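PDB 4EYO: extracellular ligand-binding receptor from Rhodopseudomonas palustris, which binds 4'-hydroxycinnamic acid and probably hands such aromatic acids from the periplasm to a membrane transporter. Local coordinates for residues 77-82 against 99-104; 111-116 against 338-343. One frame throughout, in Å; residues are numbered along the deposited sequence.

Overall arrangement
The two contacts, whose centres lie 11 Å apart, show how one ligand-binding domain arranges its pocket: contact 1 lines it and contact 2 lies behind and beside it. Both are buried, and both involve the six-stranded sheet of the domain. Contact 1 joins the start of helix 79-92 to the loop after strand 96-98, and Thr79 there meets the ligand's carboxylate. Contact 2 lies farther from the centre of the chain, where the loop segment 338-343 closes on the outermost strand 112-114 through backbone and arginine hydrogen bonds; it meets the ligand only through Pro116. They are joined directly: Tyr341 OH probably hydrogen-bonds to Leu102 O at 2.7 Å, and Pro116 packs on 99-101.

Contact 1: residues 77-82 against 99-104; sequences SVTPPT and LAPLPV. With HC4 (4'-hydroxycinnamic acid), chain B.
Pro101, whose carbonyl oxygen lies beside the hydroxyl of Thr79, lays its own ring over one face of the hydroxycinnamate ring, with CD 3.6 Å from C1' and CG farther along toward C5' and C6'. At the edge of the same aromatic ring, beyond C2', stands Ser77 O, 3.9 Å from that carbon. The ligand's carboxylate is met differently. Thr79 N approaches O2 from above the carboxylate plane, making a hydrogen bond of 2.8 Å that is nearly straight (162° at the hydrogen), and on the same face Val78 CG1 comes to 3.5 Å from O1.

Thr79 is the pivot between the two segments. Its OG1 sits beside the backbone N (chi1 -59°), which brings hydroxyl and N-H to the same carboxylate oxygen; OG1 is 3.0 Å from HC4 O2 and equally 3.0 Å from Pro101 O. The methyl CG2, anti to the backbone N, lies by Pro101 O and reaches Pro103 CD more loosely.

Deeper in, the methyl of Ala100 fills the angle between the helix start and Thr82, with CB 3.3 Å from Thr82 OG1 and pressed against the carbonyl carbon of Val78. That hydroxyl is well occupied: it donates to Val78 O at 2.7 Å, from above the carbonyl plane, and accepts from Ser76 N. Val78 O also takes the N-H of Thr82, so two donors hold the carbonyl of the N-cap residue. Ala100 O, by contrast, is buried here without a polar partner.

Arg174 and Ser199 are among the other residues that hydrogen-bond the ligand. An anion bound at the first turn of a helix, where the helix dipole would favour it, facing a loop at the end of a neighbouring strand, is characteristic of the ligand cleft of periplasmic binding proteins.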
loop_
_atom_site.group_PDB
_atom_site.type_symbol
_atom_site.label_atom_id
_atom_site.label_comp_id
_atom_site.label_asym_id
_atom_site.label_seq_id
_atom_site.Cartn_x
_atom_site.Cartn_y
_atom_site.Cartn_z
ATOM N N SER A 77 -3.609 -1.392 7.362
ATOM C CA SER A 77 -3.334 -2.236 6.195
ATOM C C SER A 77 -4.236 -1.931 4.992
ATOM O O SER A 77 -3.886 -2.236 3.856
ATOM C CB SER A 77 -3.511 -3.688 6.604
ATOM O OG SER A 77 -2.533 -4.028 7.575
ATOM N N VAL A 78 -5.396 -1.323 5.248
ATOM C CA VAL A 78 -6.345 -0.979 4.184
ATOM C C VAL A 78 -6.851 0.439 4.401
ATOM O O VAL A 78 -6.655 1.039 5.476
ATOM C CB VAL A 78 -7.505 -2.005 4.034
ATOM C CG1 VAL A 78 -6.968 -3.360 3.512
ATOM C CG2 VAL A 78 -8.294 -2.154 5.351
ATOM N N THR A 79 -7.452 1.002 3.377
ATOM C CA THR A 79 -7.707 2.463 3.406
ATOM C C THR A 79 -8.670 2.959 4.524
ATOM O O THR A 79 -8.335 3.888 5.246
ATOM C CB THR A 79 -8.108 2.970 2.000
ATOM O OG1 THR A 79 -7.038 2.673 1.074
ATOM C CG2 THR A 79 -8.425 4.459 2.026
ATOM N N PRO A 80 -9.855 2.347 4.684
ATOM C CA PRO A 80 -10.762 2.947 5.695
ATOM C C PRO A 80 -10.160 3.100 7.130
ATOM O O PRO A 80 -10.257 4.209 7.737
ATOM C CB PRO A 80 -12.004 2.029 5.644
ATOM C CG PRO A 80 -11.997 1.513 4.213
ATOM C CD PRO A 80 -10.528 1.312 3.871
ATOM N N PRO A 81 -9.515 2.036 7.673
ATOM C CA PRO A 81 -8.920 2.232 9.002
ATOM C C PRO A 81 -7.689 3.160 8.974
ATOM O O PRO A 81 -7.383 3.783 9.979
ATOM C CB PRO A 81 -8.537 0.804 9.433
ATOM C CG PRO A 81 -8.364 0.068 8.173
ATOM C CD PRO A 81 -9.447 0.621 7.274
ATOM N N THR A 82 -7.011 3.263 7.834
ATOM C CA THR A 82 -5.885 4.212 7.706
ATOM C C THR A 82 -6.359 5.651 7.792
ATOM O O THR A 82 -5.734 6.484 8.463
ATOM C CB THR A 82 -5.110 3.964 6.405
ATOM O OG1 THR A 82 -4.668 2.619 6.455
ATOM C CG2 THR A 82 -3.864 4.836 6.333
ATOM N N LEU A 99 0.360 2.722 6.105
ATOM C CA LEU A 99 0.736 1.518 5.341
ATOM C C LEU A 99 -0.310 1.156 4.255
ATOM O O LEU A 99 -0.185 0.128 3.583
ATOM C CB LEU A 99 1.028 0.336 6.284
ATOM C CG LEU A 99 2.119 0.572 7.348
ATOM C CD1 LEU A 99 2.336 -0.693 8.164
ATOM C CD2 LEU A 99 3.453 1.037 6.726
ATOM N N ALA A 100 -1.324 2.013 4.065
ATOM C CA ALA A 100 -2.327 1.835 2.987
ATOM C C ALA A 100 -2.500 3.200 2.337
ATOM O O ALA A 100 -2.211 4.210 2.987
ATOM C CB ALA A 100 -3.674 1.340 3.568
ATOM N N PRO A 101 -3.001 3.269 1.079
ATOM C CA PRO A 101 -3.248 4.586 0.475
ATOM C C PRO A 101 -4.270 5.373 1.326
ATOM O O PRO A 101 -5.108 4.779 2.031
ATOM C CB PRO A 101 -3.806 4.234 -0.917
ATOM C CG PRO A 101 -3.368 2.821 -1.163
ATOM C CD PRO A 101 -3.457 2.183 0.192
ATOM N N LEU A 102 -4.183 6.692 1.280
ATOM C CA LEU A 102 -4.924 7.583 2.172
ATOM C C LEU A 102 -5.291 8.799 1.279
ATOM O O LEU A 102 -4.378 9.378 0.663
ATOM C CB LEU A 102 -3.930 7.990 3.315
ATOM C CG LEU A 102 -4.273 9.079 4.298
ATOM C CD1 LEU A 102 -5.408 8.688 5.231
ATOM C CD2 LEU A 102 -3.040 9.434 5.124
ATOM N N PRO A 103 -6.601 9.170 1.161
ATOM C CA PRO A 103 -6.835 10.511 0.591
ATOM C C PRO A 103 -6.266 11.571 1.558
ATOM O O PRO A 103 -6.789 11.759 2.662
ATOM C CB PRO A 103 -8.372 10.637 0.511
ATOM C CG PRO A 103 -8.931 9.506 1.330
ATOM C CD PRO A 103 -7.857 8.467 1.502
ATOM N N VAL A 104 -5.190 12.233 1.168
ATOM C CA VAL A 104 -4.506 13.149 2.085
ATOM C C VAL A 104 -5.087 14.559 1.921
ATOM O O VAL A 104 -4.735 15.278 1.012
ATOM C CB VAL A 104 -2.963 13.105 1.874
ATOM C CG1 VAL A 104 -2.241 13.998 2.868
ATOM C CG2 VAL A 104 -2.435 11.682 2.058
HETATM C C1 HC4 B . -7.333 -1.135 0.336
HETATM O O1 HC4 B . -7.846 -2.278 0.278
HETATM O O2 HC4 B . -7.937 -0.151 0.848
HETATM C C2 HC4 B . -5.990 -0.891 -0.217
HETATM C C3 HC4 B . -4.922 -1.663 0.048
HETATM C "C1'" HC4 B . -3.576 -1.320 -0.514
HETATM C "C2'" HC4 B . -2.468 -1.591 0.310
HETATM C "C3'" HC4 B . -1.157 -1.349 -0.101
HETATM C "C4'" HC4 B . -0.964 -0.843 -1.388
HETATM C "C5'" HC4 B . -2.056 -0.553 -2.233
HETATM C "C6'" HC4 B . -3.373 -0.815 -1.808
HETATM O "O4'" HC4 B . 0.320 -0.596 -1.786
#

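Contact 2: residues 111-116 against 338-343; sequences WSVVMP and TDRYGL. With HC4 (4'-hydroxycinnamic acid), chain B.
Arg340 grips strand 112-114 with both its side chain and its backbone, although it belongs to a loop. The strand is the outermost one of the parallel-rich sheet in this periplasmic-binding-protein domain, and residues 340-343 run within 30° of the direction of 111-116. Bent at chi2 (-54°) and chi3, the arginine chain doubles over so that NE donates to Ser112 O at 2.9 Å, tilted out of the carbonyl plane; NH2 adds a weak second bond to the same oxygen. Val113 CG1 lies over one face of the guanidinium, 3.4 Å from NH2. One step along, Val114 N makes a weak bond to Arg340 O.

Tyr341, its hydroxyl probably bonded to Leu102 O, packs against the next strand residue, Val114. Val114 CB sits over a face of the tyrosine ring in a CH-pi contact, 3.9 Å from the centroid, while its CG1 touches CE2 at 3.3 Å. Asp339 shapes the turn: its OD1 accepts from Tyr341 N, an Asx turn, and from Gly342 N, which extends it to an Asx motif; both come from the same face of the carboxylate. In the plane of the Tyr341 ring, Pro116 O meets the edge, 3.2 Å from CD2.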
loop_
_atom_site.group_PDB
_atom_site.type_symbol
_atom_site.label_atom_id
_atom_site.label_comp_id
_atom_site.label_asym_id
_atom_site.label_seq_id
_atom_site.Cartn_x
_atom_site.Cartn_y
_atom_site.Cartn_z
ATOM N N TRP A 111 0.636 15.694 9.797
ATOM C CA TRP A 111 1.235 14.623 10.616
ATOM C C TRP A 111 1.410 13.259 9.944
ATOM O O TRP A 111 2.084 12.390 10.509
ATOM C CB TRP A 111 0.475 14.486 11.972
ATOM C CG TRP A 111 0.683 15.732 12.838
ATOM C CD1 TRP A 111 -0.145 16.849 12.967
ATOM C CD2 TRP A 111 1.870 16.027 13.654
ATOM N NE1 TRP A 111 0.437 17.780 13.819
ATOM C CE2 TRP A 111 1.659 17.344 14.243
ATOM C CE3 TRP A 111 3.088 15.331 13.926
ATOM C CZ2 TRP A 111 2.598 17.926 15.103
ATOM C CZ3 TRP A 111 4.018 15.925 14.787
ATOM C CH2 TRP A 111 3.777 17.194 15.355
ATOM N N SER A 112 0.845 13.078 8.743
ATOM C CA SER A 112 0.810 11.799 8.029
ATOM C C SER A 112 1.719 11.836 6.807
ATOM O O SER A 112 1.694 12.825 6.041
ATOM C CB SER A 112 -0.621 11.414 7.585
ATOM O OG SER A 112 -1.449 11.067 8.686
ATOM N N VAL A 113 2.506 10.767 6.630
ATOM C CA VAL A 113 3.103 10.441 5.312
ATOM C C VAL A 113 2.660 9.025 4.909
ATOM O O VAL A 113 2.095 8.271 5.750
ATOM C CB VAL A 113 4.651 10.526 5.292
ATOM C CG1 VAL A 113 5.138 11.951 5.511
ATOM C CG2 VAL A 113 5.271 9.544 6.274
ATOM N N VAL A 114 2.930 8.644 3.654
ATOM C CA VAL A 114 2.241 7.484 3.045
ATOM C C VAL A 114 3.252 6.571 2.346
ATOM O O VAL A 114 4.002 7.021 1.449
ATOM C CB VAL A 114 1.109 7.909 2.069
ATOM C CG1 VAL A 114 0.305 6.697 1.583
ATOM C CG2 VAL A 114 0.148 8.928 2.689
HETATM N N MSE A 115 3.313 5.316 2.764
HETATM C CA MSE A 115 4.210 4.381 2.091
HETATM C C MSE A 115 3.710 3.902 0.706
HETATM O O MSE A 115 4.485 3.967 -0.279
HETATM C CB MSE A 115 4.568 3.194 3.013
HETATM C CG MSE A 115 5.327 3.618 4.320
HETATM SE SE MSE A 115 7.116 4.341 3.931
HETATM C CE MSE A 115 6.592 6.148 4.001
ATOM N N PRO A 116 2.433 3.440 0.603
ATOM C CA PRO A 116 2.013 2.981 -0.727
ATOM C C PRO A 116 2.032 4.066 -1.810
ATOM O O PRO A 116 1.808 5.255 -1.523
ATOM C CB PRO A 116 0.572 2.491 -0.503
ATOM C CG PRO A 116 0.512 2.138 0.938
ATOM C CD PRO A 116 1.407 3.124 1.636
ATOM N N THR A 338 3.143 19.690 1.063
ATOM C CA THR A 338 1.957 19.311 0.282
ATOM C C THR A 338 2.017 17.939 -0.390
ATOM O O THR A 338 0.977 17.382 -0.736
ATOM C CB THR A 338 1.636 20.374 -0.779
ATOM O OG1 THR A 338 2.728 20.446 -1.695
ATOM C CG2 THR A 338 1.419 21.755 -0.130
ATOM N N ASP A 339 3.205 17.369 -0.545
ATOM C CA ASP A 339 3.320 16.019 -1.084
ATOM C C ASP A 339 3.715 15.038 0.027
ATOM O O ASP A 339 4.899 14.914 0.422
ATOM C CB ASP A 339 4.322 15.994 -2.263
ATOM C CG ASP A 339 4.541 14.609 -2.837
ATOM O OD1 ASP A 339 3.826 13.627 -2.498
ATOM O OD2 ASP A 339 5.476 14.516 -3.663
ATOM N N ARG A 340 2.711 14.312 0.505
ATOM C CA ARG A 340 2.874 13.414 1.621
ATOM C C ARG A 340 3.129 11.974 1.160
ATOM O O ARG A 340 3.229 11.104 1.987
ATOM C CB ARG A 340 1.656 13.538 2.575
ATOM C CG ARG A 340 1.399 14.987 2.956
ATOM C CD ARG A 340 2.683 15.621 3.534
ATOM N NE ARG A 340 2.964 15.128 4.899
ATOM C CZ ARG A 340 4.059 15.415 5.635
ATOM N NH1 ARG A 340 5.064 16.191 5.143
ATOM N NH2 ARG A 340 4.157 14.947 6.893
ATOM N N TYR A 341 3.228 11.753 -0.154
ATOM C CA TYR A 341 3.557 10.460 -0.717
ATOM C C TYR A 341 5.041 10.425 -1.053
ATOM O O TYR A 341 5.744 9.481 -0.653
ATOM C CB TYR A 341 2.706 10.194 -1.984
ATOM C CG TYR A 341 1.291 9.693 -1.685
ATOM C CD1 TYR A 341 0.229 10.596 -1.395
ATOM C CD2 TYR A 341 1.011 8.313 -1.685
ATOM C CE1 TYR A 341 -1.085 10.115 -1.127
ATOM C CE2 TYR A 341 -0.277 7.825 -1.438
ATOM C CZ TYR A 341 -1.317 8.708 -1.169
ATOM O OH TYR A 341 -2.561 8.127 -0.937
ATOM N N GLY A 342 5.496 11.451 -1.801
ATOM C CA GLY A 342 6.907 11.717 -2.047
ATOM C C GLY A 342 7.576 10.770 -3.004
ATOM O O GLY A 342 8.805 10.608 -2.954
ATOM N N LEU A 343 6.802 10.182 -3.915
ATOM C CA LEU A 343 7.357 9.151 -4.801
ATOM C C LEU A 343 7.367 9.571 -6.269
ATOM O O LEU A 343 6.620 10.463 -6.679
ATOM C CB LEU A 343 6.606 7.822 -4.621
ATOM C CG LEU A 343 6.914 7.128 -3.297
ATOM C CD1 LEU A 343 5.998 5.926 -3.110
ATOM C CD2 LEU A 343 8.398 6.697 -3.236
HETATM C C1 HC4 B . -7.333 -1.135 0.336
HETATM O O1 HC4 B . -7.846 -2.278 0.278
HETATM O O2 HC4 B . -7.937 -0.151 0.848
HETATM C C2 HC4 B . -5.990 -0.891 -0.217
HETATM C C3 HC4 B . -4.922 -1.663 0.048
HETATM C "C1'" HC4 B . -3.576 -1.320 -0.514
HETATM C "C2'" HC4 B . -2.468 -1.591 0.310
HETATM C "C3'" HC4 B . -1.157 -1.349 -0.101
HETATM C "C4'" HC4 B . -0.964 -0.843 -1.388
HETATM C "C5'" HC4 B . -2.056 -0.553 -2.233
HETATM C "C6'" HC4 B . -3.373 -0.815 -1.808
HETATM O "O4'" HC4 B . 0.320 -0.596 -1.786
#